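R.Ecl18kI (Enterobacter cloacae, PDB 2GB7) recognises the double-stranded DNA sequence 5'-CCNGG-3' as a type II restriction endonuclease and cleaves it before the first C. Local coordinates at residues Ser89-Asp92 and Ala93-Phe97; Glu274-Gln277 and Ser278-Gln282; Leu258-Lys261 and Trp262-Val265. The protein carries 1 engineered substitution. One frame throughout, in Å; residues are numbered along the deposited sequence.

Interaction 1 (Ser89-Asp92 and Ala93-Phe97)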
ATOM      1  N   SER F  89     -28.950  28.211  15.822  1.00 21.73           N
ATOM      2  CA  SER F  89     -28.054  28.370  16.959  1.00 21.05           C
ATOM      3  C   SER F  89     -26.661  27.967  16.488  1.00 20.61           C
ATOM      4  O   SER F  89     -26.538  27.235  15.513  1.00 20.22           O
ATOM      5  CB  SER F  89     -28.474  27.457  18.108  1.00 21.01           C
ATOM      6  OG  SER F  89     -28.377  26.077  17.714  1.00 21.44           O
ATOM      7  N   PRO F  90     -25.613  28.475  17.153  1.00 20.53           N
ATOM      8  CA  PRO F  90     -24.264  27.982  16.835  1.00 20.52           C
ATOM      9  C   PRO F  90     -24.125  26.456  16.915  1.00 20.71           C
ATOM     10  O   PRO F  90     -23.399  25.851  16.097  1.00 19.85           O
ATOM     11  CB  PRO F  90     -23.381  28.664  17.893  1.00 20.65           C
ATOM     12  CG  PRO F  90     -24.309  29.275  18.885  1.00 20.29           C
ATOM     13  CD  PRO F  90     -25.585  29.533  18.172  1.00 20.43           C
ATOM     14  N   TYR F  91     -24.803  25.840  17.884  1.00 20.87           N
ATOM     15  CA  TYR F  91     -24.770  24.385  18.030  1.00 21.11           C
ATOM     16  C   TYR F  91     -25.405  23.675  16.835  1.00 20.98           C
ATOM     17  O   TYR F  91     -24.838  22.714  16.301  1.00 20.35           O
ATOM     18  CB  TYR F  91     -25.433  23.928  19.337  1.00 21.55           C
ATOM     19  CG  TYR F  91     -25.381  22.427  19.500  1.00 23.23           C
ATOM     20  CD1 TYR F  91     -24.274  21.815  20.082  1.00 23.54           C
ATOM     21  CD2 TYR F  91     -26.427  21.612  19.047  1.00 24.94           C
ATOM     22  CE1 TYR F  91     -24.204  20.437  20.219  1.00 25.07           C
ATOM     23  CE2 TYR F  91     -26.360  20.224  19.172  1.00 26.22           C
ATOM     24  CZ  TYR F  91     -25.246  19.652  19.763  1.00 25.61           C
ATOM     25  OH  TYR F  91     -25.161  18.288  19.899  1.00 29.04           O
ATOM     26  N   ASP F  92     -26.585  24.146  16.431  1.00 21.23           N
ATOM     27  CA  ASP F  92     -27.278  23.607  15.268  1.00 21.15           C
ATOM     28  C   ASP F  92     -26.516  23.868  13.976  1.00 19.87           C
ATOM     29  O   ASP F  92     -26.604  23.081  13.046  1.00 20.25           O
ATOM     30  CB  ASP F  92     -28.684  24.199  15.153  1.00 22.18           C
ATOM     31  CG  ASP F  92     -29.699  23.488  16.037  1.00 23.23           C
ATOM     32  OD1 ASP F  92     -29.414  22.371  16.523  1.00 27.36           O
ATOM     33  OD2 ASP F  92     -30.792  24.033  16.221  1.00 27.31           O
ATOM     34  N   ALA F  93     -25.803  24.986  13.920  1.00 19.09           N
ATOM     35  CA  ALA F  93     -25.001  25.353  12.759  1.00 18.30           C
ATOM     36  C   ALA F  93     -23.912  24.290  12.519  1.00 18.15           C
ATOM     37  O   ALA F  93     -23.792  23.729  11.420  1.00 18.04           O
ATOM     38  CB  ALA F  93     -24.374  26.709  12.969  1.00 17.71           C
ATOM     39  N   ILE F  94     -23.134  24.012  13.564  1.00 18.15           N
ATOM     40  CA  ILE F  94     -22.100  22.984  13.504  1.00 18.60           C
ATOM     41  C   ILE F  94     -22.714  21.622  13.203  1.00 18.69           C
ATOM     42  O   ILE F  94     -22.250  20.910  12.306  1.00 18.23           O
ATOM     43  CB  ILE F  94     -21.270  22.927  14.806  1.00 18.83           C
ATOM     44  CG1 ILE F  94     -20.465  24.218  14.967  1.00 19.24           C
ATOM     45  CG2 ILE F  94     -20.346  21.692  14.806  1.00 17.24           C
ATOM     46  CD1 ILE F  94     -20.177  24.592  16.402  1.00 19.04           C
ATOM     47  N   ARG F  95     -23.774  21.270  13.931  1.00 18.80           N
ATOM     48  CA  ARG F  95     -24.445  19.992  13.722  1.00 19.24           C
ATOM     49  C   ARG F  95     -24.788  19.797  12.251  1.00 18.96           C
ATOM     50  O   ARG F  95     -24.538  18.737  11.682  1.00 18.16           O
ATOM     51  CB  ARG F  95     -25.704  19.892  14.594  1.00 20.40           C
ATOM     52  CG  ARG F  95     -25.629  18.820  15.681  1.00 22.16           C
ATOM     53  CD  ARG F  95     -25.480  17.441  15.077  1.00 26.65           C
ATOM     54  NE  ARG F  95     -26.398  16.474  15.671  1.00 27.48           N
ATOM     55  CZ  ARG F  95     -26.148  15.170  15.783  1.00 28.91           C
ATOM     56  NH1 ARG F  95     -27.066  14.379  16.334  1.00 28.42           N
ATOM     57  NH2 ARG F  95     -24.986  14.661  15.370  1.00 26.64           N
ATOM     58  N   ASP F  96     -25.338  20.846  11.649  1.00 19.44           N
ATOM     59  CA  ASP F  96     -25.704  20.875  10.240  1.00 20.06           C
ATOM     60  C   ASP F  96     -24.472  20.705   9.364  1.00 19.71           C
ATOM     61  O   ASP F  96     -24.462  19.908   8.432  1.00 19.71           O
ATOM     62  CB  ASP F  96     -26.383  22.205   9.917  1.00 20.93           C
ATOM     63  CG  ASP F  96     -26.877  22.277   8.483  1.00 23.14           C
ATOM     64  OD1 ASP F  96     -27.838  21.550   8.149  1.00 24.48           O
ATOM     65  OD2 ASP F  96     -26.311  23.074   7.702  1.00 24.02           O
ATOM     66  N   PHE F  97     -23.431  21.461   9.667  1.00 19.31           N
ATOM     67  CA  PHE F  97     -22.168  21.307   8.959  1.00 19.38           C
ATOM     68  C   PHE F  97     -21.726  19.851   8.971  1.00 19.36           C
ATOM     69  O   PHE F  97     -21.346  19.307   7.926  1.00 19.77           O
ATOM     70  CB  PHE F  97     -21.113  22.195   9.595  1.00 19.58           C
ATOM     71  CG  PHE F  97     -19.863  22.310   8.794  1.00 18.64           C
ATOM     72  CD1 PHE F  97     -19.815  23.141   7.678  1.00 19.38           C
ATOM     73  CD2 PHE F  97     -18.721  21.613   9.169  1.00 19.84           C
ATOM     74  CE1 PHE F  97     -18.635  23.264   6.938  1.00 20.37           C
ATOM     75  CE2 PHE F  97     -17.546  21.715   8.428  1.00 19.26           C
ATOM     76  CZ  PHE F  97     -17.501  22.554   7.315  1.00 18.45           C
TER
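Tyr91 and Arg95, one helical turn apart, run side by side and point the same way. Arg95 CG lies 3.8 Å from Tyr91 CE2, an oblique approach, and the guanidinium plane is turned 50° from the ring. A chi1 of -179° puts Tyr91 CG beside its carbonyl carbon, and the ring therefore runs alongside the aliphatic part of Arg95, whose chain bends at chi2 and chi3. In the backbone of the same turn, Arg95 N donates to Tyr91 O at 3.0 Å. Ile94 folds CG1 back beside its own N, and both CG1 and CD1 come to 3.5 Å from Pro90 O, the acceptor of Ile94 N. Asp96 CB rests 3.3 Å from Asp92 O, while its carboxylate leads away from segment 89-92 to a salt bridge with Arg84. Pro90, Tyr91, Ile94 and Phe97 all pack on the second subunit, so this short helix contributes to the dimer interface. At its start, Ser89 OG accepts from Asp92 N at 2.9 Å with an N-H...O angle of 161°, and Ser89 O takes the N-H of Ala93 in the first i to i+4 bond. A serine closing the first turn in this way, followed by proline, is a classic helix N-cap.

Interaction 2 (Glu274-Gln277 and Ser278-Gln282). Engineered in segment 274-277: Gln277 (natural residue Arg).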
ATOM      1  N   GLU F 274      28.117   8.525 -22.510  1.00 17.65           N
ATOM      2  CA  GLU F 274      26.850   8.092 -21.921  1.00 17.40           C
ATOM      3  C   GLU F 274      26.723   8.562 -20.486  1.00 16.70           C
ATOM      4  O   GLU F 274      25.646   8.976 -20.049  1.00 15.60           O
ATOM      5  CB  GLU F 274      26.715   6.579 -21.941  1.00 18.15           C
ATOM      6  CG  GLU F 274      26.615   5.960 -23.320  1.00 21.14           C
ATOM      7  CD  GLU F 274      26.572   4.453 -23.231  1.00 25.77           C
ATOM      8  OE1 GLU F 274      27.605   3.816 -23.529  1.00 30.58           O
ATOM      9  OE2 GLU F 274      25.520   3.911 -22.820  1.00 29.16           O
ATOM     10  N   ILE F 275      27.827   8.480 -19.752  1.00 16.50           N
ATOM     11  CA  ILE F 275      27.825   8.925 -18.368  1.00 16.30           C
ATOM     12  C   ILE F 275      27.544  10.421 -18.351  1.00 17.20           C
ATOM     13  O   ILE F 275      26.684  10.866 -17.621  1.00 16.87           O
ATOM     14  CB  ILE F 275      29.142   8.610 -17.650  1.00 16.42           C
ATOM     15  CG1 ILE F 275      29.286   7.099 -17.486  1.00 15.73           C
ATOM     16  CG2 ILE F 275      29.221   9.350 -16.294  1.00 15.95           C
ATOM     17  CD1 ILE F 275      30.672   6.643 -17.085  1.00 16.48           C
ATOM     18  N   GLN F 276      28.265  11.167 -19.188  1.00 17.70           N
ATOM     19  CA  GLN F 276      28.074  12.600 -19.336  1.00 18.37           C
ATOM     20  C   GLN F 276      26.602  12.921 -19.596  1.00 18.66           C
ATOM     21  O   GLN F 276      26.029  13.793 -18.940  1.00 18.08           O
ATOM     22  CB  GLN F 276      28.985  13.137 -20.448  1.00 18.67           C
ATOM     23  CG  GLN F 276      28.720  14.569 -20.828  1.00 22.13           C
ATOM     24  CD  GLN F 276      29.710  15.089 -21.836  1.00 25.87           C
ATOM     25  OE1 GLN F 276      30.860  15.370 -21.501  1.00 29.62           O
ATOM     26  NE2 GLN F 276      29.269  15.234 -23.080  1.00 26.54           N
ATOM     27  N   GLN F 277      25.985  12.194 -20.525  1.00 19.47           N
ATOM     28  CA  GLN F 277      24.559  12.358 -20.844  1.00 20.25           C
ATOM     29  C   GLN F 277      23.662  12.169 -19.625  1.00 19.40           C
ATOM     30  O   GLN F 277      22.760  12.978 -19.367  1.00 19.63           O
ATOM     31  CB  GLN F 277      24.128  11.373 -21.943  1.00 20.75           C
ATOM     32  CG  GLN F 277      24.609  11.714 -23.340  1.00 24.50           C
ATOM     33  CD  GLN F 277      24.181  10.681 -24.381  1.00 27.78           C
ATOM     34  OE1 GLN F 277      24.185   9.474 -24.123  1.00 30.65           O
ATOM     35  NE2 GLN F 277      23.811  11.155 -25.573  1.00 29.03           N
ATOM     36  N   SER F 278      23.912  11.094 -18.886  1.00 17.98           N
ATOM     37  CA  SER F 278      23.148  10.772 -17.687  1.00 17.79           C
ATOM     38  C   SER F 278      23.221  11.886 -16.634  1.00 17.04           C
ATOM     39  O   SER F 278      22.215  12.265 -16.059  1.00 16.65           O
ATOM     40  CB  SER F 278      23.647   9.456 -17.090  1.00 17.88           C
ATOM     41  OG  SER F 278      22.812   9.076 -16.009  1.00 21.69           O
ATOM     42  N   ILE F 279      24.422  12.399 -16.402  1.00 16.50           N
ATOM     43  CA  ILE F 279      24.641  13.492 -15.456  1.00 15.64           C
ATOM     44  C   ILE F 279      23.938  14.765 -15.938  1.00 16.37           C
ATOM     45  O   ILE F 279      23.191  15.388 -15.171  1.00 17.06           O
ATOM     46  CB  ILE F 279      26.146  13.782 -15.274  1.00 15.93           C
ATOM     47  CG1 ILE F 279      26.838  12.603 -14.565  1.00 14.22           C
ATOM     48  CG2 ILE F 279      26.350  15.076 -14.468  1.00 14.48           C
ATOM     49  CD1 ILE F 279      28.395  12.630 -14.618  1.00 14.77           C
ATOM     50  N   LEU F 280      24.164  15.125 -17.210  1.00 16.07           N
ATOM     51  CA  LEU F 280      23.576  16.343 -17.796  1.00 16.29           C
ATOM     52  C   LEU F 280      22.058  16.303 -17.703  1.00 16.09           C
ATOM     53  O   LEU F 280      21.424  17.316 -17.435  1.00 16.22           O
ATOM     54  CB  LEU F 280      24.051  16.570 -19.242  1.00 16.30           C
ATOM     55  CG  LEU F 280      25.518  16.999 -19.417  1.00 16.46           C
ATOM     56  CD1 LEU F 280      25.965  16.893 -20.863  1.00 16.45           C
ATOM     57  CD2 LEU F 280      25.772  18.413 -18.881  1.00 16.36           C
ATOM     58  N   LYS F 281      21.486  15.122 -17.912  1.00 16.64           N
ATOM     59  CA  LYS F 281      20.060  14.869 -17.730  1.00 17.41           C
ATOM     60  C   LYS F 281      19.597  15.155 -16.301  1.00 17.10           C
ATOM     61  O   LYS F 281      18.558  15.774 -16.062  1.00 17.21           O
ATOM     62  CB  LYS F 281      19.808  13.398 -18.045  1.00 18.33           C
ATOM     63  CG  LYS F 281      18.383  13.006 -18.289  1.00 21.33           C
ATOM     64  CD  LYS F 281      18.139  12.722 -19.763  1.00 27.18           C
ATOM     65  CE  LYS F 281      18.954  11.517 -20.245  1.00 29.54           C
ATOM     66  NZ  LYS F 281      18.602  11.146 -21.650  1.00 31.43           N
ATOM     67  N   GLN F 282      20.381  14.703 -15.335  1.00 17.11           N
ATOM     68  CA  GLN F 282      20.024  14.918 -13.940  1.00 16.44           C
ATOM     69  C   GLN F 282      20.184  16.374 -13.514  1.00 16.20           C
ATOM     70  O   GLN F 282      19.366  16.877 -12.754  1.00 16.75           O
ATOM     71  CB  GLN F 282      20.830  13.988 -13.041  1.00 16.28           C
ATOM     72  CG  GLN F 282      20.436  12.528 -13.233  1.00 15.99           C
ATOM     73  CD  GLN F 282      21.395  11.602 -12.541  1.00 16.36           C
ATOM     74  OE1 GLN F 282      21.241  11.298 -11.348  1.00 16.94           O
ATOM     75  NE2 GLN F 282      22.390  11.136 -13.275  1.00 13.31           N
TER
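Ile275 and Ile279 meet one turn apart, CG2 of the first 3.8 Å from CD1 of the second, their side chains crossing at a slant. Both isoleucines adopt nearly the same torsions, with CG1 beside the backbone N and CG2 beside the carbonyl carbon; this sends CD1 of Ile279 back along the helix to the methyl branch of Ile275. Next to them Gln276 and Leu280 lie alongside each other, pointing the same way. The touch is aliphatic, Gln276 CG to Leu280 CD1 at 3.6 Å; beyond CG the glutamine runs on extended, and its amide leads away from the leucine toward the start of the helix. Lys281 sets CB 3.3 Å from the carbonyl O of Gln277, an engineered residue that replaces arginine.

Four i to i+4 backbone bonds tie the two halves together, from Ser278 N to Glu274 O through Lys281 N to Gln277 O. One turn further on, Ser278 O is gripped twice by Gln282: by the backbone N, and by the side-chain NE2 at 3.0 Å. The two donors approach from opposite faces of the carbonyl plane. NE2 stands well above that plane, at a C=O...N angle of 106°, yet the acceptor lies in the plane of the glutamine amide. Asp140 OD1 on NE2 and Val141 N on OE1 fix the rotation of this buried amide and satisfy its polar groups; Ser278 OG, also buried, is satisfied by the other carboxylate oxygen of Asp140.

Helix 269-285 packs against helices 290-302 and 166-171 and strand 140-141: Ile279, Gln276 and Leu280 meet Leu300 of the first, Ile275 and Ser278 touch the second, and Ser278 and Gln282 bond to the strand, outermost in the mixed sheet within this chain.

Interaction 3 (Leu258-Lys261 and Trp262-Val265)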
ATOM      1  N   LEU F 258      33.043   1.197  -1.652  1.00 15.84           N
ATOM      2  CA  LEU F 258      32.827   0.822  -3.062  1.00 17.24           C
ATOM      3  C   LEU F 258      33.086   2.002  -3.982  1.00 17.86           C
ATOM      4  O   LEU F 258      33.646   1.831  -5.057  1.00 18.05           O
ATOM      5  CB  LEU F 258      31.411   0.286  -3.307  1.00 17.00           C
ATOM      6  CG  LEU F 258      31.110  -1.107  -2.775  1.00 18.78           C
ATOM      7  CD1 LEU F 258      29.607  -1.368  -2.795  1.00 18.95           C
ATOM      8  CD2 LEU F 258      31.866  -2.208  -3.535  1.00 19.91           C
ATOM      9  N   SER F 259      32.709   3.201  -3.546  1.00 17.66           N
ATOM     10  CA  SER F 259      32.895   4.411  -4.339  1.00 19.23           C
ATOM     11  C   SER F 259      34.362   4.678  -4.684  1.00 20.21           C
ATOM     12  O   SER F 259      34.665   5.176  -5.770  1.00 21.28           O
ATOM     13  CB  SER F 259      32.296   5.619  -3.617  1.00 19.32           C
ATOM     14  OG  SER F 259      33.188   6.117  -2.641  1.00 22.42           O
ATOM     15  N   ARG F 260      35.264   4.334  -3.768  1.00 20.33           N
ATOM     16  CA  ARG F 260      36.702   4.519  -4.018  1.00 21.02           C
ATOM     17  C   ARG F 260      37.194   3.725  -5.218  1.00 20.80           C
ATOM     18  O   ARG F 260      38.202   4.091  -5.829  1.00 21.31           O
ATOM     19  CB  ARG F 260      37.543   4.142  -2.801  1.00 21.49           C
ATOM     20  CG  ARG F 260      37.269   4.953  -1.566  1.00 24.56           C
ATOM     21  CD  ARG F 260      38.299   4.580  -0.520  1.00 29.84           C
ATOM     22  NE  ARG F 260      37.668   4.146   0.721  1.00 34.84           N
ATOM     23  CZ  ARG F 260      37.332   4.951   1.727  1.00 35.83           C
ATOM     24  NH1 ARG F 260      37.557   6.261   1.662  1.00 36.47           N
ATOM     25  NH2 ARG F 260      36.767   4.433   2.808  1.00 37.58           N
ATOM     26  N   LYS F 261      36.507   2.633  -5.536  1.00 20.12           N
ATOM     27  CA  LYS F 261      36.850   1.816  -6.695  1.00 20.81           C
ATOM     28  C   LYS F 261      36.506   2.518  -8.018  1.00 20.70           C
ATOM     29  O   LYS F 261      36.971   2.124  -9.094  1.00 21.51           O
ATOM     30  CB  LYS F 261      36.181   0.447  -6.600  1.00 21.33           C
ATOM     31  CG  LYS F 261      36.479  -0.299  -5.314  1.00 22.05           C
ATOM     32  CD  LYS F 261      35.629  -1.543  -5.241  1.00 24.71           C
ATOM     33  CE  LYS F 261      35.682  -2.192  -3.866  1.00 26.80           C
ATOM     34  NZ  LYS F 261      36.977  -2.858  -3.605  1.00 29.04           N
ATOM     35  N   TRP F 262      35.734   3.587  -7.927  1.00 20.39           N
ATOM     36  CA  TRP F 262      35.292   4.328  -9.091  1.00 20.71           C
ATOM     37  C   TRP F 262      36.033   5.651  -9.245  1.00 22.53           C
ATOM     38  O   TRP F 262      35.790   6.399 -10.198  1.00 22.16           O
ATOM     39  CB  TRP F 262      33.793   4.572  -8.973  1.00 19.99           C
ATOM     40  CG  TRP F 262      33.047   3.292  -9.029  1.00 18.02           C
ATOM     41  CD1 TRP F 262      32.551   2.583  -7.978  1.00 16.45           C
ATOM     42  CD2 TRP F 262      32.756   2.538 -10.204  1.00 16.56           C
ATOM     43  NE1 TRP F 262      31.936   1.423  -8.437  1.00 16.07           N
ATOM     44  CE2 TRP F 262      32.038   1.383  -9.798  1.00 15.40           C
ATOM     45  CE3 TRP F 262      33.003   2.743 -11.569  1.00 16.50           C
ATOM     46  CZ2 TRP F 262      31.576   0.422 -10.710  1.00 16.36           C
ATOM     47  CZ3 TRP F 262      32.554   1.794 -12.476  1.00 15.64           C
ATOM     48  CH2 TRP F 262      31.848   0.641 -12.042  1.00 16.20           C
ATOM     49  N   ASN F 263      36.940   5.925  -8.311  1.00 24.79           N
ATOM     50  CA  ASN F 263      37.648   7.201  -8.251  1.00 27.40           C
ATOM     51  C   ASN F 263      38.406   7.590  -9.507  1.00 28.38           C
ATOM     52  O   ASN F 263      38.081   8.605 -10.139  1.00 29.08           O
ATOM     53  CB  ASN F 263      38.584   7.241  -7.052  1.00 27.96           C
ATOM     54  CG  ASN F 263      38.093   8.165  -5.984  1.00 30.73           C
ATOM     55  OD1 ASN F 263      37.928   9.366  -6.215  0.50 33.50           O
ATOM     56  ND2 ASN F 263      37.858   7.621  -4.790  0.50 32.54           N
ATOM     57  N   ASN F 264      39.415   6.801  -9.862  1.00 29.18           N
ATOM     58  CA  ASN F 264      40.184   7.073 -11.085  1.00 30.13           C
ATOM     59  C   ASN F 264      40.034   5.974 -12.131  1.00 30.00           C
ATOM     60  O   ASN F 264      41.010   5.330 -12.543  1.00 30.39           O
ATOM     61  CB  ASN F 264      41.657   7.428 -10.800  1.00 30.69           C
ATOM     62  CG  ASN F 264      42.346   6.440  -9.861  1.00 32.24           C
ATOM     63  OD1 ASN F 264      43.300   6.806  -9.173  0.50 33.88           O
ATOM     64  ND2 ASN F 264      41.884   5.189  -9.841  0.50 33.13           N
ATOM     65  N   VAL F 265      38.790   5.777 -12.553  1.00 29.37           N
ATOM     66  CA  VAL F 265      38.466   4.815 -13.594  1.00 28.85           C
ATOM     67  C   VAL F 265      38.556   5.518 -14.952  1.00 28.41           C
ATOM     68  O   VAL F 265      38.002   6.604 -15.150  1.00 28.04           O
ATOM     69  CB  VAL F 265      37.071   4.140 -13.339  1.00 28.60           C
ATOM     70  CG1 VAL F 265      36.033   5.173 -12.997  1.00 29.70           C
ATOM     71  CG2 VAL F 265      36.612   3.294 -14.529  1.00 28.52           C
TER
HETATM   72  O   HOH W   1      35.575   7.915  -3.398  1.00 49.22           O
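Trp262 turns its indole back toward Leu258, and CD1 comes to 3.2 Å from Leu258 O. That carbonyl approaches the ring obliquely, whereas Ser259 O sits at the ring's edge, near its plane, and takes the backbone N-H of Trp262 at 2.9 Å. The donor stands well above the carbonyl plane of Ser259, 56° out of it. With chi1 at -65°, CG of Trp262 lies beside the backbone N, which swings the indole to that side and places CB 3.4 Å from Ser259 O. The pyrrole N-H is used outside the turn: NE1 donates to Asn175 O, and the side chain also touches Met163, Pro164 and Tyr267.

Following helix 248-259 the backbone bonds are i to i+3, from Lys261 N to Leu258 O and from Trp262 N to Ser259 O. The chain then leaves in a loop toward helix 269-285. Through Leu258 and Trp262 the turn packs against strand 161-163 of the mixed sheet, the sheet of a PDDEXK-clan nuclease.

Asn263 lies on the solvent-exposed part of the turn, beside Arg260. Its ND2 is 3.4 Å from Arg260 CA and 4.0 Å from Arg260 CB, so the amide nitrogen meets the root of the arginine, whose chain bends at chi3 and leads away. Asn263 N makes a weak 3.3 Å bond to Arg260 O. A water links the amide to the helix: it donates to Ser259 OG and accepts weakly from Asn263 ND2. Ser259 OG is also bonded to Met256 O, one turn earlier in helix 248-259.

How the interactions relate
All three are local contacts between residues about a turn apart in continuous chain, but in different settings. Interactions 1 and 2 are partly buried; interaction 3 is a surface contact. Interaction 1 starts a helix at the subunit interface, about 60 Å between centres from interaction 2 and on the opposite side of the chain's centre. Interaction 3 lies where helix 248-259 leads into the loop before helix 269-285, which carries interaction 2; their nearest atoms are about 7 Å apart, and both reach Tyr267 in the linker, through Ile275 and Trp262. Buried isoleucines mark interaction 2, an indole interaction 3. A serine caps in the first, bonds a strand aspartate in the second and takes a water in the third.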